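OsmC-like protein (PDB 3CJE) probably reduces organic hydroperoxides as a thiol-dependent peroxidase of the OsmC/Ohr family, protecting its bacterium against oxidative stress. Local coordinates at residues E14-C19 with M35-E40; R97-W102 with P113-I118; E41-A46 with A59-A64; N29-A34 with F66-T71; C73-I78 with T90-E95. All blocks are in the same frame, centred on the assembly; numbering follows the deposited sequence.

In the fold
All five contacts build a five-stranded antiparallel sheet with helix 62-81 packed against one face. Interactions 1 and 2 lie within the sheet, their centres about 10 Å apart, joined by the neighbouring strands 13-24 and 93-105. Interactions 3, 4 and 5 follow the helix from its first turn into its second half; the centres of 3 and 4 are about 8 Å apart, those of 4 and 5 about 11 Å, those of 3 and 5 about 19 Å. Along the chain, interaction 3 is nested inside the loop closed by 4, and 1 alternates with 4. All five reach the second subunit, interaction 1 through Val15 alone, consistent with the intertwined dimers of the OsmC/Ohr family.

Interaction 1 of 5, residues E14-C19 with M35-E40; sequences EVVFTC and MVKPFE
Val16 faces both Val36 and Lys37, a classic beta bulge in the hairpin of strands 13-24 and 28-37. Its carbonyl O takes a nearly straight bond from Val36 N (2.8 Å, 170° at the hydrogen) and a weak one from Lys37 N, while Val16 N returns a bond to Lys37 O (2.9 Å). On one face of the sheet, Met35, present as selenomethionine, lays CB over the Phe17 ring, 3.9 Å from its centroid, a CH-pi contact. In the conformer described, the selenium follows obliquely at 4.8 Å from the same centroid, a Met-aromatic contact. Met35 carries CG across the CE1-CZ side of the ring because chi1 of -172° turns it away from the backbone N. On the other face Lys37 runs extended beside Val16, CD to CG2 3.7 Å, and its NZ forms a salt bridge with Glu14 OE1 at 3.2 Å, from above the carboxylate plane. Farther out, Leu63 and Ile67 of helix 62-81 pack on Phe17, and Lys114 forms a salt bridge with Glu14 OE2. Glu14 thus offers a separate oxygen to each of two lysines, which would tend to keep it ionised, while the opposite face of the hairpin is held by apolar and ring contacts.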
# COMPACT_ATOMS: atom_id res chain seq x y z
N GLU A 14 4.69 -17.29 -7.56
CA GLU A 14 4.89 -16.17 -6.64
C GLU A 14 5.19 -14.86 -7.34
O GLU A 14 5.86 -14.80 -8.38
CB GLU A 14 6.06 -16.47 -5.71
CG GLU A 14 5.79 -17.59 -4.73
CD GLU A 14 6.93 -17.81 -3.73
OE1 GLU A 14 8.07 -17.31 -3.97
OE2 GLU A 14 6.63 -18.48 -2.73
N VAL A 15 4.77 -13.79 -6.67
CA VAL A 15 5.20 -12.44 -6.95
C VAL A 15 5.92 -11.99 -5.68
O VAL A 15 5.39 -12.14 -4.58
CB VAL A 15 4.03 -11.47 -7.33
CG1 VAL A 15 4.56 -10.00 -7.39
CG2 VAL A 15 3.36 -11.91 -8.66
N VAL A 16 7.16 -11.50 -5.81
CA VAL A 16 8.02 -11.17 -4.66
C VAL A 16 8.57 -9.79 -4.89
O VAL A 16 9.17 -9.52 -5.91
CB VAL A 16 9.20 -12.16 -4.46
CG1 VAL A 16 10.06 -11.75 -3.29
CG2 VAL A 16 8.67 -13.61 -4.30
N PHE A 17 8.34 -8.90 -3.92
CA PHE A 17 8.96 -7.59 -3.89
C PHE A 17 9.77 -7.44 -2.62
O PHE A 17 9.41 -7.96 -1.55
CB PHE A 17 7.92 -6.47 -3.93
CG PHE A 17 7.43 -6.13 -5.31
CD1 PHE A 17 6.57 -6.96 -5.98
CD2 PHE A 17 7.85 -4.96 -5.96
CE1 PHE A 17 6.11 -6.62 -7.28
CE2 PHE A 17 7.35 -4.64 -7.26
CZ PHE A 17 6.51 -5.46 -7.89
N THR A 18 10.85 -6.69 -2.75
CA THR A 18 11.61 -6.24 -1.60
C THR A 18 11.76 -4.72 -1.60
O THR A 18 11.64 -4.06 -2.63
CB THR A 18 13.00 -6.86 -1.58
OG1 THR A 18 13.77 -6.48 -2.74
CG2 THR A 18 12.89 -8.41 -1.52
N CYS A 19 12.09 -4.19 -0.43
CA CYS A 19 12.37 -2.76 -0.30
C CYS A 19 13.42 -2.60 0.76
O CYS A 19 13.27 -3.14 1.85
CB CYS A 19 11.12 -2.03 0.11
SG CYS A 19 11.33 -0.23 0.21
N MSE A 35 11.26 -5.61 -7.72
CA MSE A 35 10.52 -6.83 -8.00
C MSE A 35 11.59 -7.90 -8.19
O MSE A 35 12.56 -7.70 -8.94
CB MSE A 35 9.66 -6.74 -9.27
CG MSE A 35 8.78 -7.94 -9.42
SE MSE A 35 7.50 -7.83 -10.92
CE MSE A 35 8.73 -7.24 -12.30
N VAL A 36 11.43 -9.02 -7.49
CA VAL A 36 12.35 -10.14 -7.53
C VAL A 36 11.77 -11.27 -8.37
O VAL A 36 12.47 -11.88 -9.18
CB VAL A 36 12.71 -10.62 -6.10
CG1 VAL A 36 13.67 -11.79 -6.20
CG2 VAL A 36 13.35 -9.46 -5.31
N LYS A 37 10.49 -11.56 -8.17
CA LYS A 37 9.74 -12.49 -9.01
C LYS A 37 8.44 -11.81 -9.41
O LYS A 37 7.85 -11.10 -8.60
CB LYS A 37 9.41 -13.78 -8.25
CG LYS A 37 10.59 -14.52 -7.70
CD LYS A 37 10.04 -15.78 -6.99
CE LYS A 37 11.07 -16.60 -6.23
NZ LYS A 37 10.50 -17.97 -5.91
N PRO A 38 7.94 -12.07 -10.64
CA PRO A 38 8.45 -13.04 -11.64
C PRO A 38 9.75 -12.69 -12.39
O PRO A 38 10.39 -13.58 -12.97
CB PRO A 38 7.32 -13.11 -12.65
CG PRO A 38 6.16 -12.56 -12.05
CD PRO A 38 6.63 -11.55 -11.05
N PHE A 39 10.11 -11.42 -12.40
CA PHE A 39 11.41 -11.02 -12.96
C PHE A 39 11.96 -9.88 -12.14
O PHE A 39 11.28 -9.34 -11.26
CB PHE A 39 11.32 -10.67 -14.47
CG PHE A 39 10.52 -9.45 -14.78
CD1 PHE A 39 9.15 -9.52 -15.02
CD2 PHE A 39 11.12 -8.21 -14.87
CE1 PHE A 39 8.41 -8.42 -15.35
CE2 PHE A 39 10.38 -7.08 -15.17
CZ PHE A 39 9.01 -7.18 -15.40
N GLU A 40 13.20 -9.49 -12.40
CA GLU A 40 13.89 -8.49 -11.57
C GLU A 40 13.81 -7.07 -12.16
O GLU A 40 14.29 -6.84 -13.27
CB GLU A 40 15.37 -8.89 -11.42
CG GLU A 40 15.59 -10.24 -10.75
CD GLU A 40 17.07 -10.65 -10.60
OE1 GLU A 40 17.94 -10.20 -11.38
OE2 GLU A 40 17.35 -11.45 -9.69

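Interaction 2 of 5, residues R97-W102 with P113-I118; sequences RVVWDW and PKSFEI
Val98 lays CG1 over one face of the Phe116 ring, 3.8 Å from its centroid, a CH-pi contact at the tightly packed side of this hairpin. Val98 CG2 lies against Phe116 CD2 and CE2, so both methyls are engaged. Trp100 sits on the buried side too, CD1 against Pro113 CA; its indole nitrogen bonds Thr147 of the second subunit, and its ring meets Phe143 of that subunit edge-to-face. Ile67 and Leu63 of helix 62-81 pack on Val98 and Trp100. Between the strands, Val99 faces both Lys114 and Ser115 in a classic beta bulge. Val99 O accepts from Lys114 N (2.8 Å) and from Ser115 N (3.1 Å), both arriving on the same face of its carbonyl plane.

The other side of the sheet is polar and wetter. Arg97, extended from CG to NE, lies alongside Glu117, and NH1 meets OE1 at 3.3 Å at the guanidinium edge, a salt bridge whose hydrogen bond is weak, the two planes 47° apart. One water donates to Arg97 O and to Glu117 OE1 and accepts from Ser115 OG (2.7 Å); a second, with Asp101 in the conformer described, donates to Asp101 OD1 and Pro113 O. Ser115 OG, placed between its backbone N and carbonyl carbon (chi1 67°), also rests on Val99 CB at 3.4 Å. The other oxygen of Glu117 forms a salt bridge with Arg155 of the second subunit. Sharing its carboxylate between two arginines would favour the charged form of Glu117 and ties the polar face of the hairpin to the dimer interface.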
# COMPACT_ATOMS: atom_id res chain seq x y z
N ARG A 97 10.25 -7.59 2.80
CA ARG A 97 10.03 -8.56 1.74
C ARG A 97 8.59 -9.01 1.82
O ARG A 97 8.10 -9.40 2.91
CB ARG A 97 10.96 -9.77 1.87
CG ARG A 97 10.76 -10.79 0.78
CD ARG A 97 11.85 -11.85 0.90
NE ARG A 97 11.75 -12.88 -0.10
CZ ARG A 97 11.14 -14.04 0.07
NH1 ARG A 97 10.52 -14.35 1.23
NH2 ARG A 97 11.13 -14.91 -0.93
N VAL A 98 7.88 -8.91 0.71
CA VAL A 98 6.50 -9.33 0.64
C VAL A 98 6.35 -10.35 -0.51
O VAL A 98 6.85 -10.13 -1.61
CB VAL A 98 5.52 -8.16 0.46
CG1 VAL A 98 4.05 -8.65 0.50
CG2 VAL A 98 5.75 -7.08 1.55
N VAL A 99 5.65 -11.44 -0.24
CA VAL A 99 5.41 -12.52 -1.17
C VAL A 99 3.90 -12.70 -1.31
O VAL A 99 3.19 -12.82 -0.31
CB VAL A 99 6.04 -13.86 -0.75
CG1 VAL A 99 5.81 -14.93 -1.83
CG2 VAL A 99 7.53 -13.64 -0.44
N TRP A 100 3.44 -12.74 -2.56
CA TRP A 100 2.09 -13.11 -2.91
C TRP A 100 2.12 -14.32 -3.83
O TRP A 100 3.14 -14.63 -4.41
CB TRP A 100 1.39 -11.99 -3.69
CG TRP A 100 1.18 -10.67 -3.00
CD1 TRP A 100 0.07 -10.29 -2.29
CD2 TRP A 100 2.07 -9.57 -2.96
NE1 TRP A 100 0.22 -9.01 -1.82
CE2 TRP A 100 1.45 -8.54 -2.19
CE3 TRP A 100 3.37 -9.34 -3.47
CZ2 TRP A 100 2.03 -7.29 -2.00
CZ3 TRP A 100 3.97 -8.12 -3.23
CH2 TRP A 100 3.30 -7.09 -2.50
N ASP A 101 0.97 -14.93 -4.01
CA ASP A 101 0.88 -15.96 -5.02
C ASP A 101 -0.40 -15.85 -5.82
O ASP A 101 -1.37 -15.21 -5.40
CB ASP A 101 1.02 -17.34 -4.41
CG ASP A 101 0.08 -17.56 -3.24
OD1 ASP A 101 -1.05 -17.06 -3.29
OD2 ASP A 101 0.46 -18.25 -2.27
N TRP A 102 -0.35 -16.45 -7.00
CA TRP A 102 -1.51 -16.48 -7.88
C TRP A 102 -1.83 -17.90 -8.32
O TRP A 102 -0.97 -18.80 -8.30
CB TRP A 102 -1.33 -15.53 -9.08
CG TRP A 102 -0.61 -16.13 -10.32
CD1 TRP A 102 -1.18 -16.87 -11.34
CD2 TRP A 102 0.76 -15.98 -10.65
NE1 TRP A 102 -0.22 -17.20 -12.26
CE2 TRP A 102 0.98 -16.67 -11.85
CE3 TRP A 102 1.84 -15.35 -10.02
CZ2 TRP A 102 2.26 -16.75 -12.44
CZ3 TRP A 102 3.10 -15.41 -10.60
CH2 TRP A 102 3.29 -16.10 -11.80
N PRO A 113 -2.05 -13.06 -0.41
CA PRO A 113 -0.81 -12.84 0.26
C PRO A 113 -0.22 -14.14 0.78
O PRO A 113 -0.98 -15.03 1.17
CB PRO A 113 -1.22 -11.92 1.42
CG PRO A 113 -2.56 -12.36 1.72
CD PRO A 113 -3.20 -12.67 0.44
N LYS A 114 1.10 -14.25 0.80
CA LYS A 114 1.80 -15.39 1.36
C LYS A 114 2.64 -15.05 2.59
O LYS A 114 2.58 -15.77 3.61
CB LYS A 114 2.66 -16.06 0.30
CG LYS A 114 3.30 -17.38 0.69
CD LYS A 114 4.08 -17.88 -0.53
CE LYS A 114 4.56 -19.31 -0.44
NZ LYS A 114 4.61 -19.87 -1.85
N SER A 115 3.42 -13.97 2.52
CA SER A 115 4.30 -13.63 3.66
C SER A 115 4.70 -12.17 3.67
O SER A 115 4.83 -11.55 2.62
CB SER A 115 5.54 -14.51 3.70
OG SER A 115 6.40 -14.30 2.65
N PHE A 116 4.90 -11.67 4.87
CA PHE A 116 5.42 -10.34 5.12
C PHE A 116 6.56 -10.39 6.14
O PHE A 116 6.38 -10.95 7.21
CB PHE A 116 4.35 -9.45 5.75
CG PHE A 116 3.28 -8.97 4.80
CD1 PHE A 116 2.21 -9.77 4.45
CD2 PHE A 116 3.38 -7.68 4.26
CE1 PHE A 116 1.23 -9.31 3.56
CE2 PHE A 116 2.40 -7.22 3.41
CZ PHE A 116 1.37 -8.04 3.04
N GLU A 117 7.69 -9.77 5.82
CA GLU A 117 8.87 -9.77 6.70
C GLU A 117 9.43 -8.38 6.73
O GLU A 117 9.59 -7.76 5.65
CB GLU A 117 9.91 -10.78 6.18
CG GLU A 117 9.42 -12.22 6.19
CD GLU A 117 10.32 -13.24 5.43
OE1 GLU A 117 10.74 -12.99 4.24
OE2 GLU A 117 10.52 -14.34 6.01
N ILE A 118 9.71 -7.87 7.92
CA ILE A 118 10.31 -6.53 8.10
C ILE A 118 11.50 -6.67 9.08
O ILE A 118 11.31 -7.07 10.21
CB ILE A 118 9.31 -5.48 8.63
CG1 ILE A 118 8.18 -5.34 7.61
CG2 ILE A 118 10.01 -4.15 8.88
CD1 ILE A 118 7.10 -4.33 7.97
O HOH W 1 8.15 -12.27 3.10
O HOH W 2 -2.32 -16.81 -0.64

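Interaction 3 of 5, residues E41-A46 with A59-A64; sequences ERFALA and APPPLA
The proline-rich entry to helix 62-81 packs beneath strand 41-47, an outer strand of the sheet within this chain, with Phe43 meeting Pro60 and Pro61. The closest approach is Pro61 CD to Phe43 CZ, 3.3 Å. Pro61 comes at the phenylalanine from the opposite direction, and its CD stands over one face of the ring, 3.7 Å from the centroid and 29° off the normal, a CH-pi contact of a polarised C-H beside the proline nitrogen. Pro61 CG extends the touch to the CZ and CE2 side. Pro60 approaches obliquely at another part of the same ring, CB to Phe43 CD1 3.9 Å, and Ala64 CB meets Phe43 CD2 at 4.0 Å. The phenylalanine carries CG anti to its carbonyl carbon (chi1 -46°), bringing the ring against both prolines and the first turn.

Pro61 occupies the N-cap position, and its carbonyl O accepts a weak bond from Ala64 N. The residue resting on the aromatic face is therefore also the one that opens the helix, which then runs beneath the sheet.

Two residues further along the strand, Leu45, in the conformer described, divides its methyls between the two parts of the partner segment. CD2 touches Pro60 CG at 4.0 Å, while CD1 lies against Ala64 O at 3.7 Å and more loosely against Ala64 CB. No hydrogen bond crosses here. The strand is instead tied by backbone hydrogen bonds between Phe43 and Val33 and between Leu45 and Leu31, and Pro60 makes backbone hydrogen bonds to the second subunit.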
# COMPACT_ATOMS: atom_id res chain seq x y z
N GLU A 41 13.23 -6.13 -11.42
CA GLU A 41 13.27 -4.73 -11.80
C GLU A 41 13.51 -3.93 -10.54
O GLU A 41 13.18 -4.39 -9.46
CB GLU A 41 11.98 -4.30 -12.49
CG GLU A 41 12.16 -3.01 -13.29
CD GLU A 41 10.99 -2.65 -14.17
OE1 GLU A 41 10.05 -3.47 -14.30
OE2 GLU A 41 11.04 -1.54 -14.76
N ARG A 42 14.11 -2.76 -10.68
CA ARG A 42 14.35 -1.89 -9.55
C ARG A 42 13.74 -0.52 -9.76
O ARG A 42 13.71 -0.01 -10.87
CB ARG A 42 15.86 -1.72 -9.29
CG ARG A 42 16.54 -3.00 -8.81
CD ARG A 42 17.74 -2.77 -7.86
NE ARG A 42 18.06 -3.99 -7.10
CZ ARG A 42 17.86 -4.19 -5.79
NH1 ARG A 42 17.33 -3.26 -4.99
NH2 ARG A 42 18.20 -5.36 -5.25
N PHE A 43 13.25 0.07 -8.68
CA PHE A 43 12.62 1.38 -8.68
C PHE A 43 13.14 2.18 -7.48
O PHE A 43 13.15 1.67 -6.37
CB PHE A 43 11.12 1.21 -8.55
CG PHE A 43 10.56 0.15 -9.47
CD1 PHE A 43 10.24 0.48 -10.77
CD2 PHE A 43 10.39 -1.16 -9.04
CE1 PHE A 43 9.75 -0.48 -11.64
CE2 PHE A 43 9.91 -2.11 -9.88
CZ PHE A 43 9.58 -1.76 -11.19
N ALA A 44 13.54 3.43 -7.69
CA ALA A 44 14.01 4.29 -6.61
C ALA A 44 12.83 5.17 -6.23
O ALA A 44 12.39 6.01 -7.02
CB ALA A 44 15.24 5.11 -7.02
N LEU A 45 12.33 4.99 -5.02
CA LEU A 45 11.21 5.77 -4.54
C LEU A 45 11.57 6.44 -3.22
O LEU A 45 12.68 6.24 -2.68
CB LEU A 45 9.97 4.89 -4.40
CG LEU A 45 9.57 4.10 -5.65
CD1 LEU A 45 8.34 3.16 -5.31
CD2 LEU A 45 9.29 5.02 -6.80
N ALA A 46 10.66 7.26 -2.70
CA ALA A 46 10.94 7.99 -1.49
C ALA A 46 9.64 8.44 -0.86
O ALA A 46 8.62 8.57 -1.54
CB ALA A 46 11.85 9.17 -1.77
N ALA A 59 6.58 5.06 -14.95
CA ALA A 59 6.06 4.98 -13.56
C ALA A 59 6.19 3.56 -13.03
O ALA A 59 6.19 2.62 -13.79
CB ALA A 59 4.61 5.44 -13.54
N PRO A 60 6.31 3.40 -11.70
CA PRO A 60 6.47 2.03 -11.19
C PRO A 60 5.17 1.26 -11.16
O PRO A 60 4.09 1.88 -11.30
CB PRO A 60 6.94 2.24 -9.75
CG PRO A 60 6.69 3.62 -9.44
CD PRO A 60 6.35 4.40 -10.64
N PRO A 61 5.23 -0.06 -10.98
CA PRO A 61 3.99 -0.81 -10.85
C PRO A 61 3.34 -0.60 -9.49
O PRO A 61 3.98 -0.19 -8.52
CB PRO A 61 4.41 -2.28 -10.99
CG PRO A 61 5.83 -2.29 -10.53
CD PRO A 61 6.41 -0.94 -10.87
N PRO A 62 2.03 -0.86 -9.43
CA PRO A 62 1.31 -0.63 -8.18
C PRO A 62 1.91 -1.31 -6.94
O PRO A 62 1.93 -0.73 -5.85
CB PRO A 62 -0.09 -1.20 -8.48
CG PRO A 62 -0.26 -1.03 -9.94
CD PRO A 62 1.12 -1.29 -10.52
N LEU A 63 2.41 -2.54 -7.06
CA LEU A 63 2.91 -3.22 -5.86
C LEU A 63 4.20 -2.54 -5.36
O LEU A 63 4.56 -2.67 -4.17
CB LEU A 63 3.14 -4.72 -6.10
CG LEU A 63 1.85 -5.55 -6.24
CD1 LEU A 63 2.21 -7.05 -6.35
CD2 LEU A 63 0.90 -5.29 -5.13
N ALA A 64 4.93 -1.88 -6.27
CA ALA A 64 6.14 -1.11 -5.84
C ALA A 64 5.72 0.05 -4.95
O ALA A 64 6.35 0.33 -3.93
CB ALA A 64 6.97 -0.56 -7.06

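Interaction 4 of 5, residues N29-A34 with F66-T71; sequences NELDVA and FIAGLT
Leu31 and Val33 of strand 28-37 bear on Ile67, Ala68 and Thr71 of helix 62-81, the segment axes approaching to 9.0 Å with their chain directions 142° apart. The CA atoms come nearest at Leu31 and Ala68, where the small alanine lets the leucine lie close to the helix backbone. Leu31 CD1 reaches Ala68 O at 3.4 Å and Ala68 CB at 3.8 Å. Its other methyl, CD2, slides past Thr71 to meet CG2 at 3.9 Å. Val33 forks in a similar way: CG1 touches Ile67 CG2 at 3.6 Å, and CG2 meets Ala68 CB at 3.9 Å. Ala68 CB thus touches one methyl of each.

Thr71 turns its methyl to the strand, CG2 anti to the backbone N, which leaves OG1 (chi1 -52°) positioned to donate to Ile67 O at 2.8 Å. That carbonyl also accepts the helical bond from Thr71 N, and the two donors arrive from opposite faces of its plane. Cys19 of strand 13-24 and Cys96 of strand 93-105 pack on Thr71. The buried hydroxyl is satisfied within its own helix; no hydrogen bond crosses the segments, and strand meets helix through methyl contacts, one carbonyl oxygen among them.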
# COMPACT_ATOMS: atom_id res chain seq x y z
N ASN A 29 12.70 9.23 3.60
CA ASN A 29 13.11 7.84 3.51
C ASN A 29 13.36 7.50 2.06
O ASN A 29 12.47 7.70 1.23
CB ASN A 29 12.02 6.95 4.09
CG ASN A 29 11.79 7.20 5.55
OD1 ASN A 29 12.75 7.32 6.31
ND2 ASN A 29 10.53 7.34 5.92
N GLU A 30 14.54 6.98 1.75
CA GLU A 30 14.86 6.61 0.39
C GLU A 30 14.71 5.11 0.23
O GLU A 30 15.42 4.34 0.88
CB GLU A 30 16.27 7.10 0.05
CG GLU A 30 16.31 8.62 -0.06
CD GLU A 30 17.69 9.20 -0.39
OE1 GLU A 30 18.70 8.48 -0.32
OE2 GLU A 30 17.75 10.42 -0.72
N LEU A 31 13.75 4.72 -0.63
CA LEU A 31 13.21 3.40 -0.71
C LEU A 31 13.65 2.74 -2.01
O LEU A 31 13.15 3.08 -3.06
CB LEU A 31 11.69 3.48 -0.63
CG LEU A 31 11.18 4.21 0.62
CD1 LEU A 31 9.76 4.69 0.53
CD2 LEU A 31 11.47 3.32 1.87
N ASP A 32 14.57 1.78 -1.91
CA ASP A 32 15.07 1.02 -3.03
C ASP A 32 14.21 -0.23 -3.17
O ASP A 32 14.39 -1.22 -2.46
CB ASP A 32 16.53 0.63 -2.78
CG ASP A 32 17.13 -0.26 -3.86
OD1 ASP A 32 16.54 -0.45 -4.99
OD2 ASP A 32 18.24 -0.79 -3.54
N VAL A 33 13.23 -0.17 -4.08
CA VAL A 33 12.29 -1.27 -4.29
C VAL A 33 12.73 -2.15 -5.43
O VAL A 33 13.28 -1.66 -6.44
CB VAL A 33 10.85 -0.73 -4.60
CG1 VAL A 33 9.86 -1.86 -4.87
CG2 VAL A 33 10.36 0.17 -3.46
N ALA A 34 12.61 -3.45 -5.24
CA ALA A 34 12.85 -4.38 -6.34
C ALA A 34 11.70 -5.37 -6.49
O ALA A 34 11.23 -5.92 -5.49
CB ALA A 34 14.12 -5.17 -6.09
N PHE A 66 2.98 0.13 -3.14
CA PHE A 66 2.52 -0.49 -1.89
C PHE A 66 3.68 -0.79 -0.94
O PHE A 66 3.66 -0.42 0.22
CB PHE A 66 1.76 -1.79 -2.18
CG PHE A 66 1.47 -2.57 -0.96
CD1 PHE A 66 0.52 -2.15 -0.05
CD2 PHE A 66 2.24 -3.71 -0.64
CE1 PHE A 66 0.28 -2.90 1.12
CE2 PHE A 66 1.99 -4.44 0.54
CZ PHE A 66 1.02 -4.02 1.40
N ILE A 67 4.70 -1.52 -1.42
CA ILE A 67 5.79 -1.94 -0.53
C ILE A 67 6.61 -0.74 -0.04
O ILE A 67 7.05 -0.71 1.10
CB ILE A 67 6.67 -3.06 -1.11
CG1 ILE A 67 7.47 -3.75 0.01
CG2 ILE A 67 7.53 -2.59 -2.27
CD1 ILE A 67 8.21 -5.02 -0.41
N ALA A 68 6.79 0.27 -0.91
CA ALA A 68 7.44 1.53 -0.52
C ALA A 68 6.63 2.23 0.58
O ALA A 68 7.18 2.71 1.56
CB ALA A 68 7.66 2.45 -1.70
N GLY A 69 5.32 2.27 0.42
CA GLY A 69 4.42 2.84 1.42
C GLY A 69 4.54 2.16 2.75
O GLY A 69 4.65 2.79 3.79
N LEU A 70 4.52 0.83 2.74
CA LEU A 70 4.61 0.05 3.98
C LEU A 70 5.93 0.31 4.66
O LEU A 70 5.97 0.61 5.84
CB LEU A 70 4.46 -1.42 3.65
CG LEU A 70 4.62 -2.34 4.86
CD1 LEU A 70 3.68 -2.00 6.08
CD2 LEU A 70 4.50 -3.79 4.41
N THR A 71 7.03 0.24 3.90
CA THR A 71 8.38 0.43 4.46
C THR A 71 8.52 1.86 5.01
O THR A 71 9.02 2.07 6.13
CB THR A 71 9.45 0.11 3.41
OG1 THR A 71 9.17 -1.20 2.86
CG2 THR A 71 10.85 0.14 4.01

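Interaction 5 of 5, residues C73-I78 with T90-E95; sequences CVMTQI and TDLDVE
Met75, a selenomethionine, and Val94 make the closest contact here, CG to CG2 3.5 Å, the two side chains sliding past each other in opposite directions. No hydrogen bond crosses the segments; the side chains meet through apolar groups, which fall into two sets. The first is the selenoether chain of Met75. Its CG, set anti to the carbonyl carbon (chi1 -68°), leans on Val94, and the bend at the selenium (chi3 75°) brings CE to Leu92 CD2 at 4.1 Å. The flexible chain therefore touches both residues of the partner segment that face the helix.

The second set consists of branched methyls. Ile78, one turn further along, meets Leu92 obliquely, CG2 to CD2 4.1 Å, and its CD1 stands more loosely against Val94 CG2 at 4.4 Å. Leu92 CD2 also lies 4.0 Å from Met75 O, so this methyl rests on the backbone of the helix as well as on two of its side chains. Leu92 keeps CG anti to its backbone N (chi1 176°), which extends the branch toward the helix, while its backbone N is bonded to a glycerol, probably from the crystallisation liquor.

Around this core, Ala23 of strand 13-24 touches Met75 and Leu92, Ile118 and Ile120 of strand 108-121 meet Val94 and Ile78 respectively, and Leu31 of strand 28-37 lies against Met75, placing helix 62-81 across the start of strand 93-105 and three other strands of the sheet.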
# COMPACT_ATOMS: atom_id res chain seq x y z
N CYS A 73 6.13 3.88 5.96
CA CYS A 73 5.21 4.06 7.12
C CYS A 73 5.91 3.58 8.41
O CYS A 73 6.00 4.31 9.40
CB CYS A 73 3.89 3.36 6.88
SG CYS A 73 2.59 3.97 8.06
N VAL A 74 6.48 2.39 8.35
CA VAL A 74 7.19 1.81 9.49
C VAL A 74 8.34 2.71 9.91
O VAL A 74 8.52 3.06 11.07
CB VAL A 74 7.72 0.39 9.16
CG1 VAL A 74 8.72 -0.12 10.23
CG2 VAL A 74 6.52 -0.59 9.04
N MSE A 75 9.15 3.12 8.92
CA MSE A 75 10.30 3.99 9.18
C MSE A 75 9.89 5.32 9.79
O MSE A 75 10.54 5.81 10.73
CB MSE A 75 11.08 4.20 7.87
CG MSE A 75 11.76 2.98 7.41
SE MSE A 75 12.66 3.29 5.72
CE MSE A 75 14.16 4.29 6.45
N THR A 76 8.82 5.91 9.27
CA THR A 76 8.33 7.17 9.78
C THR A 76 7.97 7.06 11.27
O THR A 76 8.33 7.93 12.07
CB THR A 76 7.17 7.71 8.92
OG1 THR A 76 7.69 7.99 7.60
CG2 THR A 76 6.59 8.99 9.52
N GLN A 77 7.28 5.99 11.66
CA GLN A 77 6.89 5.84 13.07
C GLN A 77 8.11 5.63 13.96
O GLN A 77 8.18 6.17 15.07
CB GLN A 77 5.92 4.66 13.25
CG GLN A 77 4.74 4.58 12.30
CD GLN A 77 3.95 5.80 12.33
OE1 GLN A 77 3.69 6.35 13.41
NE2 GLN A 77 3.54 6.27 11.15
N ILE A 78 9.08 4.82 13.51
CA ILE A 78 10.32 4.65 14.25
C ILE A 78 11.00 6.00 14.51
O ILE A 78 11.39 6.33 15.64
CB ILE A 78 11.27 3.69 13.54
CG1 ILE A 78 10.70 2.28 13.55
CG2 ILE A 78 12.67 3.70 14.18
CD1 ILE A 78 11.44 1.30 12.63
N THR A 90 20.47 5.71 14.63
CA THR A 90 21.41 6.32 13.67
C THR A 90 21.34 5.53 12.37
O THR A 90 21.29 4.31 12.40
CB THR A 90 22.85 6.32 14.22
OG1 THR A 90 22.88 6.94 15.52
CG2 THR A 90 23.81 7.05 13.28
N ASP A 91 21.29 6.22 11.23
CA ASP A 91 21.38 5.55 9.93
C ASP A 91 20.38 4.38 9.84
O ASP A 91 20.72 3.24 9.46
CB ASP A 91 22.80 5.05 9.73
CG ASP A 91 23.80 6.20 9.55
OD1 ASP A 91 23.39 7.29 9.13
OD2 ASP A 91 24.99 5.98 9.85
N LEU A 92 19.15 4.67 10.22
CA LEU A 92 18.09 3.68 10.18
C LEU A 92 18.01 3.00 8.81
O LEU A 92 18.02 3.69 7.76
CB LEU A 92 16.76 4.36 10.49
CG LEU A 92 15.52 3.48 10.41
CD1 LEU A 92 15.49 2.30 11.46
CD2 LEU A 92 14.26 4.41 10.52
N ASP A 93 17.93 1.68 8.83
CA ASP A 93 17.71 0.88 7.63
C ASP A 93 16.63 -0.14 7.94
O ASP A 93 16.68 -0.82 8.98
CB ASP A 93 18.96 0.16 7.19
CG ASP A 93 18.82 -0.47 5.83
OD1 ASP A 93 18.03 -1.43 5.67
OD2 ASP A 93 19.49 0.04 4.90
N VAL A 94 15.64 -0.23 7.04
CA VAL A 94 14.56 -1.18 7.15
C VAL A 94 14.44 -1.95 5.87
O VAL A 94 14.37 -1.34 4.80
CB VAL A 94 13.21 -0.50 7.49
CG1 VAL A 94 12.02 -1.52 7.44
CG2 VAL A 94 13.33 0.20 8.86
N GLU A 95 14.43 -3.28 5.98
CA GLU A 95 14.36 -4.18 4.82
C GLU A 95 13.02 -4.90 4.90
O GLU A 95 12.68 -5.47 5.92
CB GLU A 95 15.50 -5.20 4.86
CG GLU A 95 16.93 -4.59 4.90
CD GLU A 95 18.13 -5.60 5.09
OE1 GLU A 95 18.32 -6.21 6.19
OE2 GLU A 95 18.92 -5.73 4.13